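Local structure of D-aminopeptidase (Bacillus subtilis, 1HI9) at residues 3-8 with 97-102; 85-90 with 256-261; 104-109 with 121-126. The protein hydrolyses N-terminal residues from peptides containing D-amino acids, as a zinc-dependent aminopeptidase that assembles into a self-compartmentalizing homodecamer. One frame throughout, in Å; residues are numbered along the deposited sequence.

Contact 1 of 3, residues 3-8 with 97-102; sequences LYMSVD and GALFLG. With ZN (zinc ion), chain F; ZN (zinc ion), chain G.
Met5 runs straight through chi2 (-177°) and bends at chi3 (67°), which brings its methyl CE alongside Leu101, 3.6 Å from CD1. Leu99 CB lies against Met5 CG at 3.9 Å. Met5 points the same way as both leucines. Val7 follows further along, with CG1 beside Leu101 CB. These residues share one face of the sheet, which helix 28-48 covers through Ile43, Met35 and Cys42.

The other face carries Tyr4, Ala98, Ser6 and Phe100. Ala98 CB sits at the edge of the Tyr4 ring, and Ser6 CB approaches Phe100 CD2 at 4.0 Å. The polar ends here are satisfied from elsewhere. Tyr4 OH bonds the backbone of Glu89, and Ser6 OG bonds Ser59, Tyr103 and Met87.

The backbones of 3-7 and 97-101 run parallel, 21° apart. Tyr4 N donates to Gly97 O at 3.0 Å. Leu99 N returns the bond to Tyr4 O, and the exchange repeats through Ser6. The last bond, Asp8 N to Leu101 O at 2.8 Å, fixes the backbone just where the strand ends. From there Asp8 spreads its carboxylate over two metals: OD2 binds one zinc at 2.0 Å and OD1 the other at 2.3 Å. Glu10 and His60 complete the protein ligands of the second zinc, His104 and Glu133 those of the first. Such a pairing is typical of adjacent parallel strands inside an alpha/beta sheet, here with the bridging aspartate of a dinuclear zinc site at their C-terminal end.

Contact 2 of 3, residues 85-90 with 256-261; sequences FSMVEG and EAYQAM
Residues 85-90 form a compact turn, with Val88 N bonded to Phe85 O and Glu89 N to Ser86 O, set beside helix 256-261 so that the closest alpha carbons are those of Phe85 and Gln259, 6.8 Å apart. Tyr258 carries most of the contact. Its CG stands anti to the backbone N (chi1 -165°), and this sends the ring from the helix into the turn. There Tyr258 CE2 comes 3.3 Å from Phe85 O, the carbonyl that also accepts from Val88 N. Val88 lays CG2 over one face of the Tyr258 ring in a CH-pi contact, 4.2 Å from the centroid and 22° off the normal. Met261 CE covers the opposite face from within the helix. Ser86 CB lies at the ring edge, near its plane. Tyr258 OH lies 3.6 Å from Met87 CB, and the same hydroxyl is hydrogen-bonded to Asn137 of helix 133-143.

The contact joins the loop between strands 76-80 and 97-103 of the large mixed sheet to helix 254-268 near the end of the chain. It also stands next to the dinuclear zinc site. Met87 turns its side chain away from the helix and packs on Asp8 and Glu133, two of the zinc ligands.

Phe85 makes the outer part. Its side chain and that of Tyr258 cross obliquely, Phe85 CD2 to Tyr258 CD2 at 4.1 Å. Gln259 lies over one face of the Phe85 ring, its amide plane turned only 18° from the ring plane, and its CG is 4.1 Å from Phe85 CE2. Gln259 also packs on Leu234 of a neighbouring subunit. Within the turn, Glu89 OE2 accepts a bond from Phe85 N at 2.9 Å.

Contact 3 of 3, residues 104-109 with 121-126; sequences HARAST and VRHFYI. With ZN (zinc ion), chain F.
Ser108 and Ala107 press against the backbone of Val121 and Arg122, where a classic beta bulge sets Arg122 and His123 both opposite Glu222 of strand 218-223. Ala107 and Ser108 are the middle residues of a type II beta turn, Arg106 to Thr109. Thr109 OG1 helps to close the turn by donating to Arg106 O.

This buried side is the tight part. Ala107 CB lies 3.3 Å from Val121 O and almost as near Arg122 O. Ser108 OG points back beside its own N (chi1 -53°) and donates to Arg122 O at 3.0 Å. The donor meets that carbonyl well off its axis, at a C=O...O angle of 113°. The same OG sits over one face of the Arg122 guanidinium and over one face of the His123 ring. An alanine in place of Ser108 would probably leave Arg122 O without this donor and hold the turn less firmly against the bulge. Arg122 itself makes a salt bridge from NE to Glu222. Its guanidinium also reaches a neighbouring subunit, with weak bonds to Ala224 and Thr245 there, so the bulge lies at a subunit interface.

The other side is looser and partly exposed. Arg106 runs extended from CG to NE, and its guanidinium meets His123 with the planes 51° apart. They meet edge to edge, and Thr109 CG2 lies over one face of the guanidinium.

At its start the loop enters the active site. His104 packs its ring against the ring of His115, the assigned nucleophile. His104 NE2 binds a zinc at 1.9 Å, while His104 ND1 donates at 3.0 Å to Ala105 O, which lies in the plane of the imidazole.

Overall arrangement
All three contacts are largely buried, but they sit at different depths. Contact 1 is the deepest and is wholly covered by its own chain; it is regular strand pairing inside the mixed sheet. Contacts 2 and 3 lie further out, pair loops with a helix or a strand, and reach other subunits. Contact 2 is mainly aromatic and apolar packing, whereas contact 3 relies on one serine bond and on arginine and histidine side chains. Contact 1 also holds the loop of contact 2 through polar bonds from its Tyr4 and Ser6 face. Contacts 1 and 3 share a zinc through Asp8 and His104. Met261 packs on Phe124, linking contacts 2 and 3.

Contact 1 of 3, residues 3-8 with 97-102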
ATOM      1  N   LEU A   3      22.222  17.379  39.303  1.00 53.03           N
ATOM      2  CA  LEU A   3      20.820  17.642  39.043  1.00 50.84           C
ATOM      3  C   LEU A   3      20.273  16.601  38.059  1.00 49.10           C
ATOM      4  O   LEU A   3      20.902  16.293  37.045  1.00 47.31           O
ATOM      5  CB  LEU A   3      20.663  19.062  38.492  1.00 50.86           C
ATOM      6  CG  LEU A   3      19.274  19.666  38.241  1.00 51.38           C
ATOM      7  CD1 LEU A   3      18.784  19.238  36.890  1.00 52.62           C
ATOM      8  CD2 LEU A   3      18.299  19.255  39.333  1.00 51.41           C
ATOM      9  N   TYR A   4      19.111  16.042  38.385  1.00 47.76           N
ATOM     10  CA  TYR A   4      18.465  15.040  37.543  1.00 45.35           C
ATOM     11  C   TYR A   4      17.333  15.660  36.741  1.00 44.64           C
ATOM     12  O   TYR A   4      16.507  16.398  37.284  1.00 43.30           O
ATOM     13  CB  TYR A   4      17.875  13.918  38.386  1.00 45.11           C
ATOM     14  CG  TYR A   4      17.237  12.823  37.554  1.00 45.13           C
ATOM     15  CD1 TYR A   4      18.022  11.826  36.959  1.00 43.74           C
ATOM     16  CD2 TYR A   4      15.856  12.789  37.346  1.00 43.26           C
ATOM     17  CE1 TYR A   4      17.445  10.819  36.180  1.00 41.77           C
ATOM     18  CE2 TYR A   4      15.270  11.789  36.566  1.00 42.58           C
ATOM     19  CZ  TYR A   4      16.068  10.807  35.991  1.00 42.17           C
ATOM     20  OH  TYR A   4      15.492   9.795  35.254  1.00 40.32           O
ATOM     21  N   MET A   5      17.277  15.332  35.453  1.00 43.40           N
ATOM     22  CA  MET A   5      16.233  15.858  34.580  1.00 42.24           C
ATOM     23  C   MET A   5      15.445  14.773  33.857  1.00 40.97           C
ATOM     24  O   MET A   5      16.012  13.879  33.237  1.00 40.89           O
ATOM     25  CB  MET A   5      16.828  16.806  33.538  1.00 42.95           C
ATOM     26  CG  MET A   5      16.939  18.246  33.988  1.00 45.57           C
ATOM     27  SD  MET A   5      17.564  19.339  32.689  1.00 45.22           S
ATOM     28  CE  MET A   5      16.232  19.305  31.522  1.00 45.03           C
ATOM     29  N   SER A   6      14.126  14.857  33.956  1.00 40.16           N
ATOM     30  CA  SER A   6      13.241  13.922  33.281  1.00 37.02           C
ATOM     31  C   SER A   6      12.504  14.782  32.276  1.00 36.87           C
ATOM     32  O   SER A   6      11.798  15.718  32.658  1.00 37.29           O
ATOM     33  CB  SER A   6      12.251  13.300  34.256  1.00 35.98           C
ATOM     34  OG  SER A   6      11.323  12.480  33.567  1.00 34.98           O
ATOM     35  N   VAL A   7      12.671  14.478  30.992  1.00 35.72           N
ATOM     36  CA  VAL A   7      12.017  15.267  29.959  1.00 35.48           C
ATOM     37  C   VAL A   7      10.967  14.509  29.152  1.00 36.38           C
ATOM     38  O   VAL A   7      11.281  13.542  28.457  1.00 36.11           O
ATOM     39  CB  VAL A   7      13.046  15.851  28.959  1.00 34.98           C
ATOM     40  CG1 VAL A   7      12.374  16.903  28.085  1.00 32.75           C
ATOM     41  CG2 VAL A   7      14.226  16.448  29.710  1.00 33.25           C
ATOM     42  N   ASP A   8       9.721  14.968  29.250  1.00 35.87           N
ATOM     43  CA  ASP A   8       8.609  14.387  28.510  1.00 35.08           C
ATOM     44  C   ASP A   8       8.360  15.322  27.322  1.00 34.72           C
ATOM     45  O   ASP A   8       9.044  16.340  27.180  1.00 34.21           O
ATOM     46  CB  ASP A   8       7.362  14.316  29.398  1.00 35.97           C
ATOM     47  CG  ASP A   8       6.464  13.147  29.050  1.00 35.71           C
ATOM     48  OD1 ASP A   8       6.710  12.478  28.028  1.00 37.16           O
ATOM     49  OD2 ASP A   8       5.503  12.895  29.801  1.00 36.46           O
ATOM     50  N   GLY A  97      18.690  17.310  43.443  1.00 50.94           N
ATOM     51  CA  GLY A  97      17.296  17.558  43.142  1.00 49.56           C
ATOM     52  C   GLY A  97      16.910  17.069  41.764  1.00 48.74           C
ATOM     53  O   GLY A  97      17.763  16.682  40.960  1.00 48.93           O
ATOM     54  N   ALA A  98      15.611  17.089  41.495  1.00 47.00           N
ATOM     55  CA  ALA A  98      15.095  16.647  40.217  1.00 46.29           C
ATOM     56  C   ALA A  98      14.313  17.758  39.543  1.00 45.30           C
ATOM     57  O   ALA A  98      13.721  18.605  40.211  1.00 44.22           O
ATOM     58  CB  ALA A  98      14.212  15.421  40.407  1.00 46.30           C
ATOM     59  N   LEU A  99      14.325  17.747  38.212  1.00 44.97           N
ATOM     60  CA  LEU A  99      13.622  18.746  37.413  1.00 43.88           C
ATOM     61  C   LEU A  99      12.803  18.027  36.338  1.00 42.61           C
ATOM     62  O   LEU A  99      13.358  17.327  35.491  1.00 41.90           O
ATOM     63  CB  LEU A  99      14.637  19.689  36.765  1.00 44.66           C
ATOM     64  CG  LEU A  99      14.143  21.039  36.223  1.00 46.13           C
ATOM     65  CD1 LEU A  99      15.337  21.889  35.773  1.00 45.30           C
ATOM     66  CD2 LEU A  99      13.198  20.817  35.066  1.00 47.48           C
ATOM     67  N   PHE A 100      11.485  18.191  36.385  1.00 40.93           N
ATOM     68  CA  PHE A 100      10.598  17.560  35.405  1.00 39.72           C
ATOM     69  C   PHE A 100      10.273  18.586  34.326  1.00 38.40           C
ATOM     70  O   PHE A 100       9.741  19.654  34.629  1.00 38.85           O
ATOM     71  CB  PHE A 100       9.307  17.081  36.082  1.00 38.77           C
ATOM     72  CG  PHE A 100       9.514  15.998  37.111  1.00 39.13           C
ATOM     73  CD1 PHE A 100       8.440  15.522  37.859  1.00 39.98           C
ATOM     74  CD2 PHE A 100      10.762  15.436  37.322  1.00 37.47           C
ATOM     75  CE1 PHE A 100       8.614  14.508  38.794  1.00 38.95           C
ATOM     76  CE2 PHE A 100      10.937  14.425  38.252  1.00 36.34           C
ATOM     77  CZ  PHE A 100       9.863  13.960  38.987  1.00 38.43           C
ATOM     78  N   LEU A 101      10.585  18.251  33.076  1.00 38.34           N
ATOM     79  CA  LEU A 101      10.370  19.153  31.938  1.00 37.55           C
ATOM     80  C   LEU A 101       9.407  18.583  30.906  1.00 36.35           C
ATOM     81  O   LEU A 101       9.426  17.388  30.618  1.00 36.30           O
ATOM     82  CB  LEU A 101      11.706  19.433  31.245  1.00 38.86           C
ATOM     83  CG  LEU A 101      12.057  20.853  30.810  1.00 41.53           C
ATOM     84  CD1 LEU A 101      13.340  20.787  30.001  1.00 40.99           C
ATOM     85  CD2 LEU A 101      10.953  21.485  29.993  1.00 41.32           C
ATOM     86  N   GLY A 102       8.585  19.453  30.333  1.00 34.73           N
ATOM     87  CA  GLY A 102       7.637  19.019  29.331  1.00 34.11           C
ATOM     88  C   GLY A 102       6.582  18.071  29.858  1.00 34.24           C
ATOM     89  O   GLY A 102       6.082  17.215  29.123  1.00 32.61           O
TER
HETATM   90 ZN    ZN F 300       3.876  11.707  29.862  1.00 31.80          ZN
HETATM   91 ZN    ZN G 301       4.945  11.555  26.908  1.00 56.24          ZN
HETATM   92  O   HOH W   1       3.877  10.007  28.627  1.00 28.83           O

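Contact 2 of 3, residues 85-90 with 256-261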
ATOM      1  N   PHE A  85      13.690   1.638  35.254  1.00 36.64           N
ATOM      2  CA  PHE A  85      12.821   2.622  35.888  1.00 36.28           C
ATOM      3  C   PHE A  85      12.246   3.713  34.984  1.00 36.32           C
ATOM      4  O   PHE A  85      11.953   4.815  35.433  1.00 34.59           O
ATOM      5  CB  PHE A  85      13.506   3.230  37.127  1.00 35.55           C
ATOM      6  CG  PHE A  85      13.702   2.239  38.237  1.00 36.60           C
ATOM      7  CD1 PHE A  85      14.872   1.484  38.315  1.00 38.23           C
ATOM      8  CD2 PHE A  85      12.675   1.975  39.134  1.00 36.59           C
ATOM      9  CE1 PHE A  85      15.009   0.473  39.266  1.00 38.19           C
ATOM     10  CE2 PHE A  85      12.802   0.970  40.085  1.00 38.83           C
ATOM     11  CZ  PHE A  85      13.968   0.215  40.152  1.00 38.41           C
ATOM     12  N   SER A  86      12.097   3.374  33.708  1.00 37.75           N
ATOM     13  CA  SER A  86      11.485   4.238  32.709  1.00 36.75           C
ATOM     14  C   SER A  86      11.789   5.728  32.834  1.00 36.90           C
ATOM     15  O   SER A  86      12.931   6.147  32.632  1.00 37.54           O
ATOM     16  CB  SER A  86       9.961   4.006  32.731  1.00 36.82           C
ATOM     17  OG  SER A  86       9.289   4.668  31.669  1.00 38.92           O
ATOM     18  N   MET A  87      10.761   6.518  33.151  1.00 33.90           N
ATOM     19  CA  MET A  87      10.891   7.962  33.287  1.00 34.24           C
ATOM     20  C   MET A  87      11.857   8.461  34.369  1.00 34.36           C
ATOM     21  O   MET A  87      12.304   9.606  34.312  1.00 32.62           O
ATOM     22  CB  MET A  87       9.511   8.584  33.506  1.00 34.30           C
ATOM     23  CG  MET A  87       8.541   8.294  32.384  1.00 33.72           C
ATOM     24  SD  MET A  87       6.968   9.175  32.530  1.00 34.49           S
ATOM     25  CE  MET A  87       7.421  10.784  31.946  1.00 32.07           C
ATOM     26  N   VAL A  88      12.176   7.624  35.353  1.00 34.52           N
ATOM     27  CA  VAL A  88      13.105   8.046  36.397  1.00 36.49           C
ATOM     28  C   VAL A  88      14.393   7.216  36.426  1.00 37.03           C
ATOM     29  O   VAL A  88      15.080   7.149  37.441  1.00 36.62           O
ATOM     30  CB  VAL A  88      12.437   8.045  37.810  1.00 36.24           C
ATOM     31  CG1 VAL A  88      11.516   9.250  37.937  1.00 34.25           C
ATOM     32  CG2 VAL A  88      11.647   6.755  38.036  1.00 36.43           C
ATOM     33  N   GLU A  89      14.711   6.593  35.297  1.00 38.09           N
ATOM     34  CA  GLU A  89      15.924   5.802  35.166  1.00 38.64           C
ATOM     35  C   GLU A  89      17.152   6.683  35.415  1.00 39.60           C
ATOM     36  O   GLU A  89      17.260   7.791  34.881  1.00 37.24           O
ATOM     37  CB  GLU A  89      16.020   5.206  33.763  1.00 38.82           C
ATOM     38  CG  GLU A  89      17.304   4.444  33.537  1.00 39.37           C
ATOM     39  CD  GLU A  89      17.399   3.214  34.427  1.00 41.70           C
ATOM     40  OE1 GLU A  89      18.542   2.790  34.736  1.00 42.43           O
ATOM     41  OE2 GLU A  89      16.332   2.668  34.809  1.00 40.28           O
ATOM     42  N   GLY A  90      18.068   6.189  36.241  1.00 41.28           N
ATOM     43  CA  GLY A  90      19.279   6.935  36.532  1.00 42.78           C
ATOM     44  C   GLY A  90      19.212   7.827  37.757  1.00 43.61           C
ATOM     45  O   GLY A  90      20.217   8.405  38.165  1.00 43.79           O
ATOM     46  N   GLU A 256       9.329  -1.252  43.748  1.00 40.46           N
ATOM     47  CA  GLU A 256       8.614  -2.406  43.225  1.00 39.47           C
ATOM     48  C   GLU A 256       7.261  -1.945  42.683  1.00 38.54           C
ATOM     49  O   GLU A 256       6.748  -2.476  41.688  1.00 38.45           O
ATOM     50  CB  GLU A 256       8.395  -3.463  44.313  1.00 40.22           C
ATOM     51  CG  GLU A 256       8.153  -4.853  43.749  1.00 41.94           C
ATOM     52  CD  GLU A 256       7.583  -5.832  44.768  1.00 45.32           C
ATOM     53  OE1 GLU A 256       7.789  -7.059  44.593  1.00 45.20           O
ATOM     54  OE2 GLU A 256       6.918  -5.382  45.732  1.00 47.40           O
ATOM     55  N   ALA A 257       6.690  -0.942  43.338  1.00 37.27           N
ATOM     56  CA  ALA A 257       5.398  -0.409  42.928  1.00 37.10           C
ATOM     57  C   ALA A 257       5.526   0.225  41.548  1.00 36.45           C
ATOM     58  O   ALA A 257       4.627   0.098  40.717  1.00 35.11           O
ATOM     59  CB  ALA A 257       4.910   0.632  43.939  1.00 35.64           C
ATOM     60  N   TYR A 258       6.652   0.888  41.307  1.00 34.80           N
ATOM     61  CA  TYR A 258       6.866   1.541  40.028  1.00 35.82           C
ATOM     62  C   TYR A 258       6.956   0.508  38.920  1.00 35.57           C
ATOM     63  O   TYR A 258       6.281   0.615  37.892  1.00 35.80           O
ATOM     64  CB  TYR A 258       8.143   2.388  40.055  1.00 37.15           C
ATOM     65  CG  TYR A 258       8.232   3.357  38.895  1.00 37.81           C
ATOM     66  CD1 TYR A 258       7.505   4.541  38.892  1.00 38.78           C
ATOM     67  CD2 TYR A 258       9.011   3.065  37.784  1.00 39.88           C
ATOM     68  CE1 TYR A 258       7.547   5.416  37.807  1.00 39.65           C
ATOM     69  CE2 TYR A 258       9.062   3.929  36.694  1.00 41.98           C
ATOM     70  CZ  TYR A 258       8.326   5.103  36.714  1.00 41.14           C
ATOM     71  OH  TYR A 258       8.372   5.954  35.636  1.00 42.51           O
ATOM     72  N   GLN A 259       7.784  -0.506  39.130  1.00 35.80           N
ATOM     73  CA  GLN A 259       7.925  -1.555  38.127  1.00 37.02           C
ATOM     74  C   GLN A 259       6.634  -2.336  37.910  1.00 35.90           C
ATOM     75  O   GLN A 259       6.360  -2.784  36.797  1.00 34.80           O
ATOM     76  CB  GLN A 259       9.073  -2.484  38.497  1.00 38.20           C
ATOM     77  CG  GLN A 259      10.420  -1.821  38.268  1.00 41.70           C
ATOM     78  CD  GLN A 259      11.573  -2.803  38.310  1.00 42.79           C
ATOM     79  OE1 GLN A 259      12.647  -2.544  37.758  1.00 45.24           O
ATOM     80  NE2 GLN A 259      11.363  -3.937  38.971  1.00 42.53           N
ATOM     81  N   ALA A 260       5.837  -2.485  38.961  1.00 35.76           N
ATOM     82  CA  ALA A 260       4.576  -3.183  38.820  1.00 35.50           C
ATOM     83  C   ALA A 260       3.716  -2.349  37.872  1.00 35.51           C
ATOM     84  O   ALA A 260       2.966  -2.892  37.063  1.00 35.63           O
ATOM     85  CB  ALA A 260       3.897  -3.329  40.173  1.00 36.72           C
ATOM     86  N   MET A 261       3.834  -1.025  37.970  1.00 34.01           N
ATOM     87  CA  MET A 261       3.072  -0.128  37.106  1.00 32.73           C
ATOM     88  C   MET A 261       3.494  -0.347  35.658  1.00 31.74           C
ATOM     89  O   MET A 261       2.654  -0.456  34.772  1.00 32.65           O
ATOM     90  CB  MET A 261       3.303   1.332  37.523  1.00 33.36           C
ATOM     91  CG  MET A 261       2.639   2.377  36.630  1.00 33.71           C
ATOM     92  SD  MET A 261       3.639   2.783  35.176  1.00 35.59           S
ATOM     93  CE  MET A 261       5.048   3.523  35.991  1.00 34.45           C
TER

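Contact 3 of 3, residues 104-109 with 121-126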
ATOM      1  N   HIS A 104       2.878  16.882  31.583  1.00 33.99           N
ATOM      2  CA  HIS A 104       1.471  17.121  31.273  1.00 33.47           C
ATOM      3  C   HIS A 104       0.591  16.652  32.412  1.00 32.55           C
ATOM      4  O   HIS A 104       1.058  15.992  33.324  1.00 32.60           O
ATOM      5  CB  HIS A 104       1.101  16.362  29.990  1.00 31.65           C
ATOM      6  CG  HIS A 104       1.470  14.911  30.040  1.00 29.86           C
ATOM      7  ND1 HIS A 104       0.734  13.976  30.735  1.00 30.64           N
ATOM      8  CD2 HIS A 104       2.533  14.246  29.527  1.00 29.75           C
ATOM      9  CE1 HIS A 104       1.322  12.795  30.647  1.00 26.90           C
ATOM     10  NE2 HIS A 104       2.415  12.934  29.918  1.00 31.53           N
ATOM     11  N   ALA A 105      -0.692  16.991  32.326  1.00 33.21           N
ATOM     12  CA  ALA A 105      -1.664  16.619  33.334  1.00 32.60           C
ATOM     13  C   ALA A 105      -1.930  15.120  33.312  1.00 32.83           C
ATOM     14  O   ALA A 105      -1.784  14.458  32.266  1.00 31.25           O
ATOM     15  CB  ALA A 105      -2.946  17.374  33.099  1.00 31.78           C
ATOM     16  N   ARG A 106      -2.321  14.586  34.470  1.00 32.43           N
ATOM     17  CA  ARG A 106      -2.625  13.157  34.595  1.00 32.49           C
ATOM     18  C   ARG A 106      -3.940  12.856  33.880  1.00 31.77           C
ATOM     19  O   ARG A 106      -4.727  13.759  33.597  1.00 32.41           O
ATOM     20  CB  ARG A 106      -2.700  12.749  36.079  1.00 33.74           C
ATOM     21  CG  ARG A 106      -3.767  13.471  36.935  1.00 35.12           C
ATOM     22  CD  ARG A 106      -3.639  13.075  38.409  1.00 37.46           C
ATOM     23  NE  ARG A 106      -4.490  13.850  39.320  1.00 39.72           N
ATOM     24  CZ  ARG A 106      -5.748  13.549  39.630  1.00 39.06           C
ATOM     25  NH1 ARG A 106      -6.338  12.478  39.108  1.00 38.59           N
ATOM     26  NH2 ARG A 106      -6.412  14.327  40.470  1.00 38.93           N
ATOM     27  N   ALA A 107      -4.169  11.586  33.583  1.00 32.26           N
ATOM     28  CA  ALA A 107      -5.375  11.147  32.883  1.00 32.30           C
ATOM     29  C   ALA A 107      -6.676  11.567  33.558  1.00 32.08           C
ATOM     30  O   ALA A 107      -6.724  11.755  34.772  1.00 32.29           O
ATOM     31  CB  ALA A 107      -5.350   9.631  32.735  1.00 33.04           C
ATOM     32  N   SER A 108      -7.717  11.728  32.750  1.00 33.04           N
ATOM     33  CA  SER A 108      -9.037  12.074  33.244  1.00 33.79           C
ATOM     34  C   SER A 108      -9.197  13.490  33.802  1.00 34.54           C
ATOM     35  O   SER A 108     -10.209  13.789  34.424  1.00 35.69           O
ATOM     36  CB  SER A 108      -9.453  11.049  34.309  1.00 35.19           C
ATOM     37  OG  SER A 108      -9.341   9.728  33.806  1.00 33.50           O
ATOM     38  N   THR A 109      -8.216  14.361  33.592  1.00 34.04           N
ATOM     39  CA  THR A 109      -8.330  15.731  34.090  1.00 33.38           C
ATOM     40  C   THR A 109      -8.043  16.743  32.966  1.00 34.77           C
ATOM     41  O   THR A 109      -7.510  16.382  31.910  1.00 34.13           O
ATOM     42  CB  THR A 109      -7.353  15.991  35.258  1.00 32.73           C
ATOM     43  OG1 THR A 109      -6.007  16.003  34.769  1.00 30.81           O
ATOM     44  CG2 THR A 109      -7.481  14.898  36.319  1.00 33.08           C
ATOM     45  N   VAL A 121      -5.048   3.991  30.939  1.00 35.67           N
ATOM     46  CA  VAL A 121      -5.263   4.224  32.359  1.00 37.17           C
ATOM     47  C   VAL A 121      -6.075   5.477  32.632  1.00 38.01           C
ATOM     48  O   VAL A 121      -5.923   6.505  31.955  1.00 38.01           O
ATOM     49  CB  VAL A 121      -3.945   4.329  33.165  1.00 37.20           C
ATOM     50  CG1 VAL A 121      -2.985   3.226  32.762  1.00 37.96           C
ATOM     51  CG2 VAL A 121      -3.330   5.692  32.982  1.00 40.67           C
ATOM     52  N   ARG A 122      -6.956   5.388  33.619  1.00 36.81           N
ATOM     53  CA  ARG A 122      -7.766   6.535  33.997  1.00 37.17           C
ATOM     54  C   ARG A 122      -7.178   7.194  35.224  1.00 35.81           C
ATOM     55  O   ARG A 122      -7.163   8.416  35.314  1.00 34.80           O
ATOM     56  CB  ARG A 122      -9.208   6.116  34.267  1.00 38.63           C
ATOM     57  CG  ARG A 122     -10.085   6.180  33.037  1.00 41.09           C
ATOM     58  CD  ARG A 122     -11.476   5.762  33.385  1.00 43.50           C
ATOM     59  NE  ARG A 122     -12.076   6.575  34.451  1.00 46.78           N
ATOM     60  CZ  ARG A 122     -12.605   7.780  34.271  1.00 47.20           C
ATOM     61  NH1 ARG A 122     -12.611   8.333  33.065  1.00 49.98           N
ATOM     62  NH2 ARG A 122     -13.153   8.422  35.288  1.00 46.93           N
ATOM     63  N   HIS A 123      -6.694   6.381  36.161  1.00 34.84           N
ATOM     64  CA  HIS A 123      -6.086   6.895  37.386  1.00 35.80           C
ATOM     65  C   HIS A 123      -5.030   5.952  37.958  1.00 36.21           C
ATOM     66  O   HIS A 123      -5.118   4.731  37.823  1.00 36.63           O
ATOM     67  CB  HIS A 123      -7.138   7.114  38.490  1.00 36.89           C
ATOM     68  CG  HIS A 123      -8.122   8.204  38.201  1.00 35.32           C
ATOM     69  ND1 HIS A 123      -9.449   7.956  37.932  1.00 33.85           N
ATOM     70  CD2 HIS A 123      -7.967   9.547  38.125  1.00 36.05           C
ATOM     71  CE1 HIS A 123     -10.073   9.097  37.696  1.00 33.92           C
ATOM     72  NE2 HIS A 123      -9.195  10.079  37.808  1.00 36.44           N
ATOM     73  N   PHE A 124      -4.034   6.546  38.600  1.00 36.84           N
ATOM     74  CA  PHE A 124      -2.977   5.825  39.287  1.00 37.02           C
ATOM     75  C   PHE A 124      -3.210   6.175  40.758  1.00 39.48           C
ATOM     76  O   PHE A 124      -3.590   7.307  41.076  1.00 39.18           O
ATOM     77  CB  PHE A 124      -1.597   6.343  38.878  1.00 38.02           C
ATOM     78  CG  PHE A 124      -1.031   5.694  37.644  1.00 38.86           C
ATOM     79  CD1 PHE A 124      -0.038   6.339  36.897  1.00 38.89           C
ATOM     80  CD2 PHE A 124      -1.457   4.435  37.242  1.00 38.16           C
ATOM     81  CE1 PHE A 124       0.511   5.741  35.766  1.00 37.51           C
ATOM     82  CE2 PHE A 124      -0.916   3.832  36.119  1.00 39.03           C
ATOM     83  CZ  PHE A 124       0.073   4.483  35.379  1.00 37.81           C
ATOM     84  N   TYR A 125      -2.988   5.222  41.656  1.00 41.63           N
ATOM     85  CA  TYR A 125      -3.162   5.473  43.081  1.00 41.18           C
ATOM     86  C   TYR A 125      -2.017   4.879  43.896  1.00 42.55           C
ATOM     87  O   TYR A 125      -1.604   3.728  43.703  1.00 40.81           O
ATOM     88  CB  TYR A 125      -4.474   4.862  43.607  1.00 42.31           C
ATOM     89  CG  TYR A 125      -5.761   5.470  43.098  1.00 41.53           C
ATOM     90  CD1 TYR A 125      -6.477   4.872  42.060  1.00 41.32           C
ATOM     91  CD2 TYR A 125      -6.267   6.643  43.661  1.00 42.32           C
ATOM     92  CE1 TYR A 125      -7.665   5.424  41.596  1.00 42.30           C
ATOM     93  CE2 TYR A 125      -7.453   7.206  43.205  1.00 41.51           C
ATOM     94  CZ  TYR A 125      -8.149   6.587  42.169  1.00 42.70           C
ATOM     95  OH  TYR A 125      -9.336   7.111  41.703  1.00 44.76           O
ATOM     96  N   ILE A 126      -1.507   5.686  44.810  1.00 43.14           N
ATOM     97  CA  ILE A 126      -0.464   5.253  45.717  1.00 43.58           C
ATOM     98  C   ILE A 126      -1.094   5.463  47.087  1.00 44.95           C
ATOM     99  O   ILE A 126      -1.129   6.585  47.593  1.00 43.51           O
ATOM    100  CB  ILE A 126       0.811   6.099  45.578  1.00 42.23           C
ATOM    101  CG1 ILE A 126       1.480   5.808  44.240  1.00 41.92           C
ATOM    102  CG2 ILE A 126       1.791   5.752  46.701  1.00 40.46           C
ATOM    103  CD1 ILE A 126       1.918   4.347  44.088  1.00 41.72           C
TER
HETATM  104 ZN    ZN F 300       3.876  11.707  29.862  1.00 31.80          ZN
HETATM  105  O   HOH W   1       3.877  10.007  28.627  1.00 28.83           O